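Local coordinates for protein putative metalloprotease II (Bacteroides fragilis, PDB 4ON1) that is a putative extracellular metalloprotease that binds a zinc ion and probably hydrolyses peptide bonds in other proteins, at residues Ser222-Val227 with Tyr244-Ser249. Numbering follows the deposited sequence.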
loop_
_atom_site.group_PDB
_atom_site.type_symbol
_atom_site.label_atom_id
_atom_site.label_comp_id
_atom_site.label_asym_id
_atom_site.label_seq_id
_atom_site.Cartn_x
_atom_site.Cartn_y
_atom_site.Cartn_z
ATOM N N SER A 222 -0.121 4.034 -1.001
ATOM C CA SER A 222 0.916 3.274 -1.710
ATOM C C SER A 222 0.884 1.798 -1.299
ATOM O O SER A 222 1.037 0.918 -2.146
ATOM C CB SER A 222 2.314 3.845 -1.454
ATOM O OG SER A 222 2.455 5.133 -2.023
ATOM N N GLN A 223 0.675 1.526 -0.011
ATOM C CA GLN A 223 0.514 0.144 0.449
ATOM C C GLN A 223 -0.721 -0.503 -0.176
ATOM O O GLN A 223 -0.703 -1.681 -0.545
ATOM C CB GLN A 223 0.399 0.082 1.971
ATOM C CG GLN A 223 1.645 0.525 2.743
ATOM C CD GLN A 223 2.661 -0.590 2.889
ATOM O OE1 GLN A 223 2.319 -1.767 2.788
ATOM N NE2 GLN A 223 3.910 -0.227 3.163
ATOM N N ILE A 224 -1.791 0.282 -0.283
ATOM C CA ILE A 224 -3.054 -0.176 -0.856
ATOM C C ILE A 224 -2.899 -0.538 -2.325
ATOM O O ILE A 224 -3.483 -1.510 -2.808
ATOM C CB ILE A 224 -4.147 0.903 -0.726
ATOM C CG1 ILE A 224 -4.668 0.978 0.708
ATOM C CG2 ILE A 224 -5.288 0.636 -1.677
ATOM C CD1 ILE A 224 -5.547 2.206 0.946
ATOM N N GLN A 225 -2.121 0.269 -3.036
ATOM C CA GLN A 225 -1.848 0.026 -4.440
ATOM C C GLN A 225 -1.223 -1.359 -4.631
ATOM O O GLN A 225 -1.606 -2.108 -5.529
ATOM C CB GLN A 225 -0.928 1.120 -4.979
ATOM C CG GLN A 225 -0.509 0.947 -6.411
ATOM C CD GLN A 225 -1.266 1.870 -7.328
ATOM O OE1 GLN A 225 -0.970 3.070 -7.421
ATOM N NE2 GLN A 225 -2.263 1.321 -8.008
ATOM N N ALA A 226 -0.273 -1.697 -3.766
ATOM C CA ALA A 226 0.354 -3.016 -3.800
ATOM C C ALA A 226 -0.646 -4.136 -3.492
ATOM O O ALA A 226 -0.627 -5.181 -4.150
ATOM C CB ALA A 226 1.522 -3.067 -2.839
ATOM N N VAL A 227 -1.528 -3.919 -2.514
ATOM C CA VAL A 227 -2.574 -4.900 -2.242
ATOM C C VAL A 227 -3.394 -5.122 -3.497
ATOM O O VAL A 227 -3.650 -6.261 -3.894
ATOM C CB VAL A 227 -3.534 -4.457 -1.127
ATOM C CG1 VAL A 227 -4.589 -5.539 -0.893
ATOM C CG2 VAL A 227 -2.774 -4.161 0.161
ATOM N N TYR A 244 -11.308 -0.057 0.221
ATOM C CA TYR A 244 -10.401 0.251 1.323
ATOM C C TYR A 244 -10.915 1.463 2.085
ATOM O O TYR A 244 -11.012 2.552 1.528
ATOM C CB TYR A 244 -8.984 0.529 0.820
ATOM C CG TYR A 244 -8.394 -0.552 -0.059
ATOM C CD1 TYR A 244 -7.647 -1.584 0.486
ATOM C CD2 TYR A 244 -8.572 -0.529 -1.438
ATOM C CE1 TYR A 244 -7.094 -2.579 -0.320
ATOM C CE2 TYR A 244 -8.021 -1.510 -2.249
ATOM C CZ TYR A 244 -7.281 -2.530 -1.682
ATOM O OH TYR A 244 -6.729 -3.508 -2.488
ATOM N N THR A 245 -11.263 1.270 3.351
ATOM C CA THR A 245 -11.787 2.361 4.164
ATOM C C THR A 245 -10.757 2.763 5.206
ATOM O O THR A 245 -10.415 1.985 6.091
ATOM C CB THR A 245 -13.113 1.969 4.837
ATOM O OG1 THR A 245 -14.083 1.725 3.814
ATOM C CG2 THR A 245 -13.615 3.089 5.748
ATOM N N ILE A 246 -10.224 3.968 5.058
ATOM C CA ILE A 246 -9.174 4.453 5.942
ATOM C C ILE A 246 -9.750 5.345 7.031
ATOM O O ILE A 246 -10.355 6.376 6.736
ATOM C CB ILE A 246 -8.099 5.245 5.155
ATOM C CG1 ILE A 246 -7.487 4.381 4.049
ATOM C CG2 ILE A 246 -7.006 5.764 6.097
ATOM C CD1 ILE A 246 -6.800 5.207 2.947
ATOM N N LYS A 247 -9.547 4.957 8.286
ATOM C CA LYS A 247 -10.104 5.706 9.416
ATOM C C LYS A 247 -9.062 6.044 10.463
ATOM O O LYS A 247 -8.151 5.256 10.713
ATOM C CB LYS A 247 -11.228 4.915 10.092
ATOM C CG LYS A 247 -12.347 4.478 9.176
ATOM C CD LYS A 247 -13.382 3.657 9.945
ATOM C CE LYS A 247 -14.115 4.506 10.973
ATOM N NZ LYS A 247 -14.799 5.678 10.352
ATOM N N ASP A 248 -9.191 7.220 11.072
ATOM C CA ASP A 248 -8.417 7.522 12.270
ATOM C C ASP A 248 -9.019 6.825 13.484
ATOM O O ASP A 248 -10.199 6.489 13.496
ATOM C CB ASP A 248 -8.341 9.032 12.521
ATOM C CG ASP A 248 -7.464 9.746 11.507
ATOM O OD1 ASP A 248 -6.233 9.533 11.535
ATOM O OD2 ASP A 248 -8.004 10.518 10.686
ATOM N N SER A 249 -8.190 6.608 14.498
ATOM C CA SER A 249 -8.621 5.982 15.737
ATOM C C SER A 249 -8.048 6.744 16.915
ATOM O O SER A 249 -7.266 7.679 16.740
ATOM C CB SER A 249 -8.166 4.526 15.814
ATOM O OG SER A 249 -6.812 4.483 16.210
#
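One face of the Y244 ring is occupied by CG2 of I224, while CG1 of V227 arrives at the edge, near the ring plane; the pairing illustrates how an aromatic side chain from a strand can take one methyl on its face and another at its edge where a helix packs on a sheet. The methyl I224 CG2 stands 3.5 Å from the centroid of the Y244 ring and 11° off its normal, a CH-pi contact centred on the ring. This methyl lies anti to its own backbone nitrogen; CG1, beside that nitrogen, lies near CD1 and CG of the ring, and I224 CD1 comes within 3.8 Å of Y244 CB. At the phenol end, V227 CG1 comes to 3.4 Å from Y244 OH, and the hydroxyl itself is hydrogen-bonded to T228 OG1, one residue further along the helix. The axes of 222-227 and 244-248 run nearly antiparallel (159°) and approach to 11.0 Å, consistent with helix 217-230 packing on strands 201-209 and 240-248 of a metzincin-type domain. Strand 240-248 is flanked by the parallel strands 201-209 and, from the N-terminal region, 52-68, whose L207 and I66 also touch I224. I246, itself partly exposed, meets I224 CD1 through its CD1 at 3.8 Å.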